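Local coordinates for 4-hydroxybenzoyl-CoA thioesterase (Pseudomonas sp. CBS3, PDB 1LO7), which hydrolyses 4-hydroxybenzoyl-CoA to 4-hydroxybenzoate and coenzyme A, the last of three steps that turn 4-chlorobenzoate into 4-hydroxybenzoate, at residues A[42-47]-A[134-139]; A[58-63]-A[116-121]; A[90-95]-A[130-135]. All coordinates share one frame; numbering follows the deposited sequence.

The three contacts lie within 14 Å of one another in a hot dog fold subunit. In contact 2, strands 56-68 and 107-123 pair antiparallel beside the bound CoA ligand. Contact 3, centred about 8 Å away, sets the chain entering strand 91-101, another neighbour of strand 107-123, against the 130-135 segment leading into helix 134-140. That helix also serves contact 1, about 10 Å from contact 3 between centres and 14 Å from contact 2. Along the chain, contact 2 is nested within the loop closed by contact 1, while contacts 2 and 3 interleave. Contacts 2 and 3 both touch the ligand; contact 1 reaches the pocket through Trp47, which packs on Gly58 and Thr59.

Contact 1: A[42-47]-A[134-139]; sequences CGLPPW and ADYIEL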
loop_
_atom_site.group_PDB
_atom_site.type_symbol
_atom_site.label_atom_id
_atom_site.label_comp_id
_atom_site.label_asym_id
_atom_site.label_seq_id
_atom_site.Cartn_x
_atom_site.Cartn_y
_atom_site.Cartn_z
ATOM N N CYS A 42 14.951 15.685 -14.612
ATOM C CA CYS A 42 16.275 16.256 -14.801
ATOM C C CYS A 42 17.008 15.622 -15.995
ATOM O O CYS A 42 18.082 16.075 -16.389
ATOM C CB CYS A 42 17.139 16.216 -13.536
ATOM S SG CYS A 42 16.610 17.496 -12.371
ATOM N N GLY A 43 16.436 14.568 -16.563
ATOM C CA GLY A 43 17.071 13.934 -17.734
ATOM C C GLY A 43 17.759 12.595 -17.520
ATOM O O GLY A 43 18.336 12.061 -18.458
ATOM N N LEU A 44 17.718 12.020 -16.323
ATOM C CA LEU A 44 18.362 10.737 -16.188
ATOM C C LEU A 44 17.442 9.707 -16.819
ATOM O O LEU A 44 16.200 9.849 -16.891
ATOM C CB LEU A 44 18.500 10.351 -14.695
ATOM C CG LEU A 44 19.644 11.033 -13.936
ATOM C CD1 LEU A 44 19.354 12.502 -13.626
ATOM C CD2 LEU A 44 19.909 10.286 -12.630
ATOM N N PRO A 45 18.021 8.626 -17.255
ATOM C CA PRO A 45 17.193 7.586 -17.834
ATOM C C PRO A 45 16.490 6.805 -16.711
ATOM O O PRO A 45 16.881 6.891 -15.557
ATOM C CB PRO A 45 18.220 6.655 -18.523
ATOM C CG PRO A 45 19.580 7.333 -18.496
ATOM C CD PRO A 45 19.471 8.331 -17.355
ATOM N N PRO A 46 15.490 6.017 -17.036
ATOM C CA PRO A 46 14.822 5.206 -16.034
ATOM C C PRO A 46 15.779 4.159 -15.498
ATOM O O PRO A 46 16.690 3.712 -16.224
ATOM C CB PRO A 46 13.666 4.488 -16.764
ATOM C CG PRO A 46 13.709 4.977 -18.207
ATOM C CD PRO A 46 14.804 6.015 -18.346
ATOM N N TRP A 47 15.567 3.754 -14.248
ATOM C CA TRP A 47 16.474 2.770 -13.682
ATOM C C TRP A 47 16.576 1.482 -14.537
ATOM O O TRP A 47 17.619 0.835 -14.600
ATOM C CB TRP A 47 16.111 2.419 -12.242
ATOM C CG TRP A 47 15.890 3.620 -11.361
ATOM C CD1 TRP A 47 14.864 3.758 -10.481
ATOM C CD2 TRP A 47 16.678 4.821 -11.283
ATOM N NE1 TRP A 47 14.944 4.955 -9.838
ATOM C CE2 TRP A 47 16.059 5.636 -10.277
ATOM C CE3 TRP A 47 17.860 5.273 -11.928
ATOM C CZ2 TRP A 47 16.564 6.879 -9.914
ATOM C CZ3 TRP A 47 18.359 6.517 -11.542
ATOM C CH2 TRP A 47 17.710 7.295 -10.548
ATOM N N ALA A 134 29.294 11.989 -11.675
ATOM C CA ALA A 134 29.471 13.373 -12.073
ATOM C C ALA A 134 28.475 13.806 -13.121
ATOM O O ALA A 134 27.985 14.925 -13.096
ATOM C CB ALA A 134 30.883 13.551 -12.610
ATOM N N ASP A 135 28.174 12.906 -14.069
ATOM C CA ASP A 135 27.234 13.234 -15.134
ATOM C C ASP A 135 25.839 13.484 -14.584
ATOM O O ASP A 135 25.091 14.278 -15.094
ATOM C CB ASP A 135 27.214 12.233 -16.333
ATOM C CG ASP A 135 27.069 10.818 -15.903
ATOM O OD1 ASP A 135 27.570 10.404 -14.885
ATOM O OD2 ASP A 135 26.389 10.050 -16.714
ATOM N N TYR A 136 25.500 12.796 -13.520
ATOM C CA TYR A 136 24.180 12.981 -12.924
ATOM C C TYR A 136 24.092 14.320 -12.215
ATOM O O TYR A 136 23.066 15.005 -12.278
ATOM C CB TYR A 136 23.901 11.822 -11.959
ATOM C CG TYR A 136 23.544 10.566 -12.688
ATOM C CD1 TYR A 136 23.441 10.508 -14.080
ATOM C CD2 TYR A 136 23.364 9.384 -11.962
ATOM C CE1 TYR A 136 23.144 9.313 -14.748
ATOM C CE2 TYR A 136 23.027 8.194 -12.598
ATOM C CZ TYR A 136 22.925 8.153 -13.994
ATOM O OH TYR A 136 22.595 6.938 -14.606
ATOM N N ILE A 137 25.177 14.704 -11.542
ATOM C CA ILE A 137 25.199 15.976 -10.862
ATOM C C ILE A 137 24.986 17.063 -11.893
ATOM O O ILE A 137 24.216 18.024 -11.711
ATOM C CB ILE A 137 26.501 16.179 -10.144
ATOM C CG1 ILE A 137 26.444 15.258 -8.962
ATOM C CG2 ILE A 137 26.564 17.581 -9.557
ATOM C CD1 ILE A 137 27.684 15.370 -8.099
ATOM N N GLU A 138 25.651 16.884 -13.017
ATOM C CA GLU A 138 25.465 17.893 -14.062
ATOM C C GLU A 138 24.008 17.989 -14.589
ATOM O O GLU A 138 23.448 19.083 -14.800
ATOM C CB GLU A 138 26.437 17.702 -15.229
ATOM C CG GLU A 138 26.293 18.903 -16.185
ATOM C CD GLU A 138 27.025 20.125 -15.697
ATOM O OE1 GLU A 138 27.927 20.082 -14.867
ATOM O OE2 GLU A 138 26.567 21.219 -16.261
ATOM N N LEU A 139 23.356 16.847 -14.803
ATOM C CA LEU A 139 21.995 16.863 -15.304
ATOM C C LEU A 139 21.078 17.533 -14.314
ATOM O O LEU A 139 20.131 18.217 -14.713
ATOM C CB LEU A 139 21.421 15.441 -15.538
ATOM C CG LEU A 139 21.991 14.710 -16.742
ATOM C CD1 LEU A 139 21.553 13.257 -16.687
ATOM C CD2 LEU A 139 21.484 15.355 -18.040
HETATM O O HOH W 1 18.910 18.386 -17.336
#
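Tyr136 meets Leu44 face-on: the CD2 methyl of Leu44 sits over the centre of the aromatic ring, 3.5 Å from its centroid and only 8° off the normal, a textbook CH-pi contact. The tyrosine CG stands beside its backbone N, anti to the carbonyl carbon (chi1 -76°), which swings the ring off the helix to lie under the leucine. At the far end of the ring, OH comes no nearer than 4.4 Å to Pro45 CD. Cutting Tyr136 back to an alanine is likely to leave Leu44 CD2 without an aromatic face and to open a gap between loop and helix. One turn on, Leu139 covers the other branch of the leucine, its CD1 being 3.8 Å from Leu44 CD1. Its backbone joins in through water: a single molecule lies 2.9 Å from Leu139 O and 2.6 Å from Cys42 O, between two carbonyls that cannot bond each other. Gly43, with positive phi, closes helix 25-41 in a Schellman motif, and the loop runs on to Pro46, N-cap of helix 47-54. Helix 134-140 thus lies against this interhelical loop, with Tyr136 also touching Thr50 of helix 47-54 and Ile56 of strand 56-68.

Contact 2: A[58-63]-A[116-121]; sequences GTPIVS and IRVFAM. With 4CO (4-hydroxyphenacyl coenzyme A), chain B.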
loop_
_atom_site.group_PDB
_atom_site.type_symbol
_atom_site.label_atom_id
_atom_site.label_comp_id
_atom_site.label_asym_id
_atom_site.label_seq_id
_atom_site.Cartn_x
_atom_site.Cartn_y
_atom_site.Cartn_z
ATOM N N GLY A 58 18.996 2.313 -8.902
ATOM C CA GLY A 58 18.124 3.344 -8.412
ATOM C C GLY A 58 18.844 4.091 -7.288
ATOM O O GLY A 58 20.085 4.048 -7.203
ATOM N N THR A 59 18.044 4.789 -6.439
ATOM C CA THR A 59 18.581 5.583 -5.329
ATOM C C THR A 59 17.921 5.217 -3.995
ATOM O O THR A 59 17.048 5.919 -3.490
ATOM C CB THR A 59 18.397 7.096 -5.599
ATOM O OG1 THR A 59 17.005 7.353 -5.736
ATOM C CG2 THR A 59 19.123 7.466 -6.869
ATOM N N PRO A 60 18.317 4.091 -3.429
ATOM C CA PRO A 60 17.750 3.667 -2.160
ATOM C C PRO A 60 18.033 4.705 -1.074
ATOM O O PRO A 60 19.028 5.453 -1.101
ATOM C CB PRO A 60 18.451 2.360 -1.768
ATOM C CG PRO A 60 19.578 2.165 -2.757
ATOM C CD PRO A 60 19.409 3.201 -3.878
ATOM N N ILE A 61 17.114 4.740 -0.090
ATOM C CA ILE A 61 17.188 5.666 1.046
ATOM C C ILE A 61 17.965 5.091 2.197
ATOM O O ILE A 61 17.822 3.912 2.472
ATOM C CB ILE A 61 15.758 6.043 1.459
ATOM C CG1 ILE A 61 15.695 7.203 2.474
ATOM C CG2 ILE A 61 14.977 4.804 1.926
ATOM C CD1 ILE A 61 14.347 7.948 2.471
ATOM N N VAL A 62 18.800 5.947 2.816
ATOM C CA VAL A 62 19.618 5.565 3.969
ATOM C C VAL A 62 19.177 6.291 5.243
ATOM O O VAL A 62 19.406 5.834 6.367
ATOM C CB VAL A 62 21.124 5.664 3.782
ATOM C CG1 VAL A 62 21.520 4.734 2.627
ATOM C CG2 VAL A 62 21.573 7.072 3.382
ATOM N N SER A 63 18.529 7.431 5.079
ATOM C CA SER A 63 18.097 8.150 6.255
ATOM C C SER A 63 16.973 9.112 5.943
ATOM O O SER A 63 16.837 9.571 4.819
ATOM C CB SER A 63 19.287 8.913 6.813
ATOM O OG SER A 63 18.887 9.597 7.982
ATOM N N ILE A 116 17.974 11.173 2.744
ATOM C CA ILE A 116 19.362 10.979 2.388
ATOM C C ILE A 116 19.383 9.696 1.570
ATOM O O ILE A 116 18.982 8.640 2.045
ATOM C CB ILE A 116 20.327 10.905 3.556
ATOM C CG1 ILE A 116 20.193 12.205 4.406
ATOM C CG2 ILE A 116 21.738 10.711 2.976
ATOM C CD1 ILE A 116 21.284 12.376 5.472
ATOM N N ARG A 117 19.813 9.790 0.309
ATOM C CA ARG A 117 19.841 8.621 -0.536
ATOM C C ARG A 117 21.206 8.463 -1.186
ATOM O O ARG A 117 22.108 9.328 -1.059
ATOM C CB ARG A 117 18.800 8.818 -1.646
ATOM C CG ARG A 117 17.332 8.684 -1.183
ATOM C CD ARG A 117 16.387 9.159 -2.275
ATOM N NE ARG A 117 14.958 9.201 -1.906
ATOM C CZ ARG A 117 14.093 8.224 -2.188
ATOM N NH1 ARG A 117 14.454 7.072 -2.797
ATOM N NH2 ARG A 117 12.818 8.425 -1.840
ATOM N N VAL A 118 21.347 7.354 -1.904
ATOM C CA VAL A 118 22.597 7.088 -2.615
ATOM C C VAL A 118 22.265 6.390 -3.877
ATOM O O VAL A 118 21.232 5.729 -3.958
ATOM C CB VAL A 118 23.478 6.135 -1.853
ATOM C CG1 VAL A 118 23.885 6.726 -0.515
ATOM C CG2 VAL A 118 22.826 4.759 -1.703
ATOM N N PHE A 119 23.150 6.546 -4.876
ATOM C CA PHE A 119 23.014 5.827 -6.142
ATOM C C PHE A 119 23.594 4.475 -5.820
ATOM O O PHE A 119 24.581 4.405 -5.130
ATOM C CB PHE A 119 23.762 6.459 -7.311
ATOM C CG PHE A 119 22.955 7.610 -7.869
ATOM C CD1 PHE A 119 22.003 7.405 -8.864
ATOM C CD2 PHE A 119 23.136 8.899 -7.367
ATOM C CE1 PHE A 119 21.282 8.473 -9.386
ATOM C CE2 PHE A 119 22.412 9.976 -7.877
ATOM C CZ PHE A 119 21.471 9.754 -8.883
ATOM N N ALA A 120 22.965 3.393 -6.262
ATOM C CA ALA A 120 23.532 2.130 -5.880
ATOM C C ALA A 120 23.451 1.102 -6.974
ATOM O O ALA A 120 22.761 1.264 -7.967
ATOM C CB ALA A 120 22.781 1.566 -4.665
ATOM N N MET A 121 24.163 0.010 -6.704
ATOM C CA MET A 121 24.203 -1.124 -7.586
ATOM C C MET A 121 23.912 -2.334 -6.773
ATOM O O MET A 121 24.078 -2.305 -5.569
ATOM C CB MET A 121 25.517 -1.149 -8.335
ATOM C CG MET A 121 25.413 0.033 -9.275
ATOM S SD MET A 121 26.766 0.037 -10.393
ATOM C CE MET A 121 27.897 -0.817 -9.261
HETATM N N1A 4CO B . 22.754 8.994 7.744
HETATM C C2A 4CO B . 23.451 9.751 6.843
HETATM N N3A 4CO B . 24.176 9.327 5.841
HETATM C C4A 4CO B . 24.170 7.981 5.742
HETATM C C5A 4CO B . 23.526 7.093 6.586
HETATM C C6A 4CO B . 22.772 7.643 7.634
HETATM N N6A 4CO B . 22.105 6.905 8.496
HETATM N N7A 4CO B . 23.757 5.777 6.196
HETATM C C8A 4CO B . 24.554 5.882 5.125
HETATM N N9A 4CO B . 24.850 7.187 4.826
HETATM C C1D 4CO B . 25.756 7.692 3.790
HETATM C C2D 4CO B . 27.216 7.412 4.132
HETATM O O2D 4CO B . 27.727 8.351 5.081
HETATM C C3D 4CO B . 27.839 7.641 2.766
HETATM O O3D 4CO B . 27.742 8.995 2.405
HETATM P P3D 4CO B . 28.981 9.807 1.852
HETATM O O7A 4CO B . 29.734 10.246 3.008
HETATM O O8A 4CO B . 29.781 8.958 0.964
HETATM O O9A 4CO B . 28.411 11.017 1.062
HETATM C C4D 4CO B . 26.810 6.910 1.910
HETATM O O4D 4CO B . 25.567 6.912 2.678
HETATM C C5D 4CO B . 27.167 5.535 1.427
HETATM O O5D 4CO B . 27.183 4.669 2.564
HETATM P P1A 4CO B . 28.429 3.705 2.757
HETATM O O1A 4CO B . 28.212 3.150 4.102
HETATM O O2A 4CO B . 29.691 4.397 2.627
HETATM O O3A 4CO B . 28.413 2.633 1.675
HETATM P P2A 4CO B . 27.752 1.173 1.642
HETATM O O4A 4CO B . 27.898 0.694 0.250
HETATM O O5A 4CO B . 28.509 0.305 2.542
HETATM O O6A 4CO B . 26.238 1.130 2.285
HETATM C CBP 4CO B . 24.002 0.889 1.643
HETATM C CCP 4CO B . 25.227 1.804 1.582
HETATM C CDP 4CO B . 24.308 -0.492 1.040
HETATM C CEP 4CO B . 22.817 1.564 0.963
HETATM C CAP 4CO B . 23.677 0.493 3.093
HETATM O OAP 4CO B . 23.468 1.662 3.888
HETATM C C9P 4CO B . 22.299 -0.160 3.183
HETATM O O9P 4CO B . 22.097 -1.233 2.656
HETATM N N8P 4CO B . 21.243 0.596 3.828
HETATM C C7P 4CO B . 19.923 -0.019 3.646
HETATM C C6P 4CO B . 19.202 0.526 2.404
HETATM C C5P 4CO B . 17.724 0.129 2.480
HETATM O O5P 4CO B . 17.358 -1.036 2.589
HETATM N N4P 4CO B . 16.834 1.262 2.383
HETATM C C3P 4CO B . 15.421 0.966 2.570
HETATM C C2P 4CO B . 14.828 0.296 1.360
HETATM S S1P 4CO B . 15.490 0.863 -0.207
HETATM O O1B 4CO B . 12.580 1.865 -1.298
HETATM C C1B 4CO B . 13.552 1.469 -1.917
HETATM C C2B 4CO B . 14.018 2.214 -3.092
HETATM C C3B 4CO B . 15.141 1.732 -3.808
HETATM C C4B 4CO B . 15.581 2.416 -4.938
HETATM C C5B 4CO B . 14.888 3.565 -5.373
HETATM O O2B 4CO B . 15.278 4.235 -6.552
HETATM C C6B 4CO B . 13.777 4.053 -4.630
HETATM C C7B 4CO B . 13.338 3.369 -3.479
HETATM C CB 4CO B . 14.303 0.267 -1.476
#
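Val62 and Ser63 both turn their N-H groups to Ile116 O, a classic beta bulge in the antiparallel pairing of strands 56-68 and 107-123 of the hot dog sheet. The two bonds differ: Val62 N lies 2.8 Å from Ile116 O and is nearly straight at 174°, whereas Ser63 N reaches the same oxygen at 3.3 Å, in the carbonyl plane on a lone pair. Ile116 N answers to Ser63 O, and Val118 N to Pro60 O.

Packing is close around Thr59. With OG1 set between backbone N and carbonyl carbon (chi1 60°), its CG2 is turned onto a face of the Phe119 ring, 3.6 Å from the centroid and displaced toward the rim. Thr59 CA also makes a CA-H...O contact with Val118 O. Arg117 crosses Thr59 at about a right angle and sends NH1 to Thr59 O at 2.9 Å, the oxygen in the guanidinium plane; its NH2 forms salt bridges to Glu115 and Asp32.

At the Ser63 end the backbone stays bonded, but the side chains of Ser63 and Ile116 are partly exposed and meet less closely. They come no nearer than 4.0 Å, between their CB atoms, and both lie against the adenine of the CoA ligand. Ser63 OG bonds to Ala66 O of the third subunit, where the sheet continues across the interface. The pantetheine is held by N4P of the ligand donating to Ile61 O, and the phenol by Thr59 N donating to ligand O2B, 2.8 Å away.

Contact 3: A[90-95]-A[130-135]; sequences KSFVQR and IEVPAD. With 4CO (4-hydroxyphenacyl coenzyme A), chain B.
The 3'-phosphate site of the CoA pocket borders this contact, where Lys90 and Ser91 face the ligand while Lys90 also packs against Ile130 and its carbonyl meets Val132. Two consecutive backbone amides grip the phosphate: Lys90 N donates to ligand O8A at 2.8 Å, with a weak second bond to O9A, and Ser91 N donates to O9A at 2.9 Å. Ser91 OG, held between its backbone N and carbonyl carbon (chi1 61°), stands 2.7 Å from ligand O9A and close to O3D; its one proton could serve either oxygen. Oriented N-H groups of this kind would probably favour the charged phosphate.

In the hot dog fold this is where the chain enters strand 91-101, set against the segment that runs from strand 126-130 to helix 134-140. No direct hydrogen bond joins the two segments. Instead, Lys90 CA makes a CA-H...O contact of 3.4 Å with Ile130 O, and a water donates to both Lys90 O and Ile130 O. The lysine side chain, extended beyond CG, runs its CB and CG past that same Ile130 carbonyl. Next comes Val132, whose CG2 touches Lys90 O at 3.8 Å and approaches the edge of the Phe92 ring, 4.4 Å from CD1. Glu131 points its CB away from the strand, and its carboxylate forms a salt bridge with Arg89. The Phe92 ring also meets those of Phe119 and, on helix 25-41, Phe39.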
loop_
_atom_site.group_PDB
_atom_site.type_symbol
_atom_site.label_atom_id
_atom_site.label_comp_id
_atom_site.label_asym_id
_atom_site.label_seq_id
_atom_site.Cartn_x
_atom_site.Cartn_y
_atom_site.Cartn_z
ATOM N N LYS A 90 29.152 9.848 -1.585
ATOM C CA LYS A 90 28.321 8.788 -2.138
ATOM C C LYS A 90 26.847 9.084 -1.875
ATOM O O LYS A 90 25.947 8.461 -2.445
ATOM C CB LYS A 90 28.630 7.468 -1.486
ATOM C CG LYS A 90 29.978 6.953 -1.840
ATOM C CD LYS A 90 30.105 5.478 -1.496
ATOM C CE LYS A 90 31.479 4.953 -1.845
ATOM N NZ LYS A 90 31.745 3.724 -1.121
ATOM N N SER A 91 26.562 10.049 -1.019
ATOM C CA SER A 91 25.167 10.346 -0.708
ATOM C C SER A 91 24.744 11.722 -1.116
ATOM O O SER A 91 25.572 12.555 -1.446
ATOM C CB SER A 91 24.934 10.221 0.806
ATOM O OG SER A 91 25.740 11.158 1.553
ATOM N N PHE A 92 23.439 11.974 -1.043
ATOM C CA PHE A 92 22.928 13.295 -1.350
ATOM C C PHE A 92 21.674 13.497 -0.481
ATOM O O PHE A 92 21.008 12.522 -0.080
ATOM C CB PHE A 92 22.674 13.476 -2.861
ATOM C CG PHE A 92 21.653 12.492 -3.424
ATOM C CD1 PHE A 92 22.061 11.291 -4.025
ATOM C CD2 PHE A 92 20.273 12.744 -3.346
ATOM C CE1 PHE A 92 21.135 10.368 -4.528
ATOM C CE2 PHE A 92 19.336 11.834 -3.856
ATOM C CZ PHE A 92 19.764 10.641 -4.457
ATOM N N VAL A 93 21.377 14.743 -0.213
ATOM C CA VAL A 93 20.234 15.080 0.605
ATOM C C VAL A 93 19.213 15.622 -0.347
ATOM O O VAL A 93 19.476 16.589 -1.056
ATOM C CB VAL A 93 20.592 16.144 1.671
ATOM C CG1 VAL A 93 19.327 16.510 2.465
ATOM C CG2 VAL A 93 21.710 15.702 2.644
ATOM N N GLN A 94 18.053 14.959 -0.374
ATOM C CA GLN A 94 16.961 15.365 -1.235
ATOM C C GLN A 94 15.817 15.892 -0.337
ATOM O O GLN A 94 15.293 15.177 0.521
ATOM C CB GLN A 94 16.460 14.191 -2.124
ATOM C CG GLN A 94 15.612 14.634 -3.317
ATOM C CD GLN A 94 15.416 13.486 -4.313
ATOM O OE1 GLN A 94 15.326 13.699 -5.534
ATOM N NE2 GLN A 94 15.371 12.270 -3.808
ATOM N N ARG A 95 15.471 17.141 -0.546
ATOM C CA ARG A 95 14.427 17.765 0.247
ATOM C C ARG A 95 13.112 17.820 -0.512
ATOM O O ARG A 95 13.074 18.126 -1.721
ATOM C CB ARG A 95 14.836 19.199 0.642
ATOM C CG ARG A 95 13.640 19.985 1.247
ATOM C CD ARG A 95 14.075 21.235 1.999
ATOM N NE ARG A 95 14.854 20.870 3.173
ATOM C CZ ARG A 95 15.371 21.764 4.004
ATOM N NH1 ARG A 95 15.220 23.073 3.813
ATOM N NH2 ARG A 95 16.055 21.338 5.037
ATOM N N ILE A 130 27.483 3.988 -4.539
ATOM C CA ILE A 130 28.588 4.441 -5.366
ATOM C C ILE A 130 28.739 5.952 -5.247
ATOM O O ILE A 130 27.867 6.667 -4.800
ATOM C CB ILE A 130 28.366 4.113 -6.822
ATOM C CG1 ILE A 130 27.103 4.830 -7.309
ATOM C CG2 ILE A 130 28.196 2.622 -7.002
ATOM C CD1 ILE A 130 26.896 4.706 -8.824
ATOM N N GLU A 131 29.898 6.429 -5.632
ATOM C CA GLU A 131 30.107 7.834 -5.596
ATOM C C GLU A 131 29.100 8.448 -6.539
ATOM O O GLU A 131 28.805 7.881 -7.594
ATOM C CB GLU A 131 31.522 8.038 -6.113
ATOM C CG GLU A 131 31.939 9.485 -6.331
ATOM C CD GLU A 131 33.391 9.449 -6.639
ATOM O OE1 GLU A 131 34.226 9.183 -5.806
ATOM O OE2 GLU A 131 33.646 9.629 -7.913
ATOM N N VAL A 132 28.537 9.588 -6.158
ATOM C CA VAL A 132 27.536 10.188 -7.034
ATOM C C VAL A 132 28.118 10.422 -8.423
ATOM O O VAL A 132 29.106 11.091 -8.537
ATOM C CB VAL A 132 26.930 11.466 -6.445
ATOM C CG1 VAL A 132 25.878 12.038 -7.375
ATOM C CG2 VAL A 132 26.298 11.190 -5.096
ATOM N N PRO A 133 27.499 9.877 -9.483
ATOM C CA PRO A 133 28.046 10.101 -10.819
ATOM C C PRO A 133 28.114 11.579 -11.218
ATOM O O PRO A 133 27.150 12.350 -11.102
ATOM C CB PRO A 133 27.172 9.291 -11.784
ATOM C CG PRO A 133 26.545 8.213 -10.893
ATOM C CD PRO A 133 26.410 8.857 -9.509
ATOM N N ALA A 134 29.294 11.989 -11.675
ATOM C CA ALA A 134 29.471 13.373 -12.073
ATOM C C ALA A 134 28.475 13.806 -13.121
ATOM O O ALA A 134 27.985 14.925 -13.096
ATOM C CB ALA A 134 30.883 13.551 -12.610
ATOM N N ASP A 135 28.174 12.906 -14.069
ATOM C CA ASP A 135 27.234 13.234 -15.134
ATOM C C ASP A 135 25.839 13.484 -14.584
ATOM O O ASP A 135 25.091 14.278 -15.094
ATOM C CB ASP A 135 27.214 12.233 -16.333
ATOM C CG ASP A 135 27.069 10.818 -15.903
ATOM O OD1 ASP A 135 27.570 10.404 -14.885
ATOM O OD2 ASP A 135 26.389 10.050 -16.714
HETATM N N1A 4CO B . 22.754 8.994 7.744
HETATM C C2A 4CO B . 23.451 9.751 6.843
HETATM N N3A 4CO B . 24.176 9.327 5.841
HETATM C C4A 4CO B . 24.170 7.981 5.742
HETATM C C5A 4CO B . 23.526 7.093 6.586
HETATM C C6A 4CO B . 22.772 7.643 7.634
HETATM N N6A 4CO B . 22.105 6.905 8.496
HETATM N N7A 4CO B . 23.757 5.777 6.196
HETATM C C8A 4CO B . 24.554 5.882 5.125
HETATM N N9A 4CO B . 24.850 7.187 4.826
HETATM C C1D 4CO B . 25.756 7.692 3.790
HETATM C C2D 4CO B . 27.216 7.412 4.132
HETATM O O2D 4CO B . 27.727 8.351 5.081
HETATM C C3D 4CO B . 27.839 7.641 2.766
HETATM O O3D 4CO B . 27.742 8.995 2.405
HETATM P P3D 4CO B . 28.981 9.807 1.852
HETATM O O7A 4CO B . 29.734 10.246 3.008
HETATM O O8A 4CO B . 29.781 8.958 0.964
HETATM O O9A 4CO B . 28.411 11.017 1.062
HETATM C C4D 4CO B . 26.810 6.910 1.910
HETATM O O4D 4CO B . 25.567 6.912 2.678
HETATM C C5D 4CO B . 27.167 5.535 1.427
HETATM O O5D 4CO B . 27.183 4.669 2.564
HETATM P P1A 4CO B . 28.429 3.705 2.757
HETATM O O1A 4CO B . 28.212 3.150 4.102
HETATM O O2A 4CO B . 29.691 4.397 2.627
HETATM O O3A 4CO B . 28.413 2.633 1.675
HETATM P P2A 4CO B . 27.752 1.173 1.642
HETATM O O4A 4CO B . 27.898 0.694 0.250
HETATM O O5A 4CO B . 28.509 0.305 2.542
HETATM O O6A 4CO B . 26.238 1.130 2.285
HETATM C CBP 4CO B . 24.002 0.889 1.643
HETATM C CCP 4CO B . 25.227 1.804 1.582
HETATM C CDP 4CO B . 24.308 -0.492 1.040
HETATM C CEP 4CO B . 22.817 1.564 0.963
HETATM C CAP 4CO B . 23.677 0.493 3.093
HETATM O OAP 4CO B . 23.468 1.662 3.888
HETATM C C9P 4CO B . 22.299 -0.160 3.183
HETATM O O9P 4CO B . 22.097 -1.233 2.656
HETATM N N8P 4CO B . 21.243 0.596 3.828
HETATM C C7P 4CO B . 19.923 -0.019 3.646
HETATM C C6P 4CO B . 19.202 0.526 2.404
HETATM C C5P 4CO B . 17.724 0.129 2.480
HETATM O O5P 4CO B . 17.358 -1.036 2.589
HETATM N N4P 4CO B . 16.834 1.262 2.383
HETATM C C3P 4CO B . 15.421 0.966 2.570
HETATM C C2P 4CO B . 14.828 0.296 1.360
HETATM S S1P 4CO B . 15.490 0.863 -0.207
HETATM O O1B 4CO B . 12.580 1.865 -1.298
HETATM C C1B 4CO B . 13.552 1.469 -1.917
HETATM C C2B 4CO B . 14.018 2.214 -3.092
HETATM C C3B 4CO B . 15.141 1.732 -3.808
HETATM C C4B 4CO B . 15.581 2.416 -4.938
HETATM C C5B 4CO B . 14.888 3.565 -5.373
HETATM O O2B 4CO B . 15.278 4.235 -6.552
HETATM C C6B 4CO B . 13.777 4.053 -4.630
HETATM C C7B 4CO B . 13.338 3.369 -3.479
HETATM C CB 4CO B . 14.303 0.267 -1.476
HETATM O O HOH W 2 25.597 7.930 -4.902
#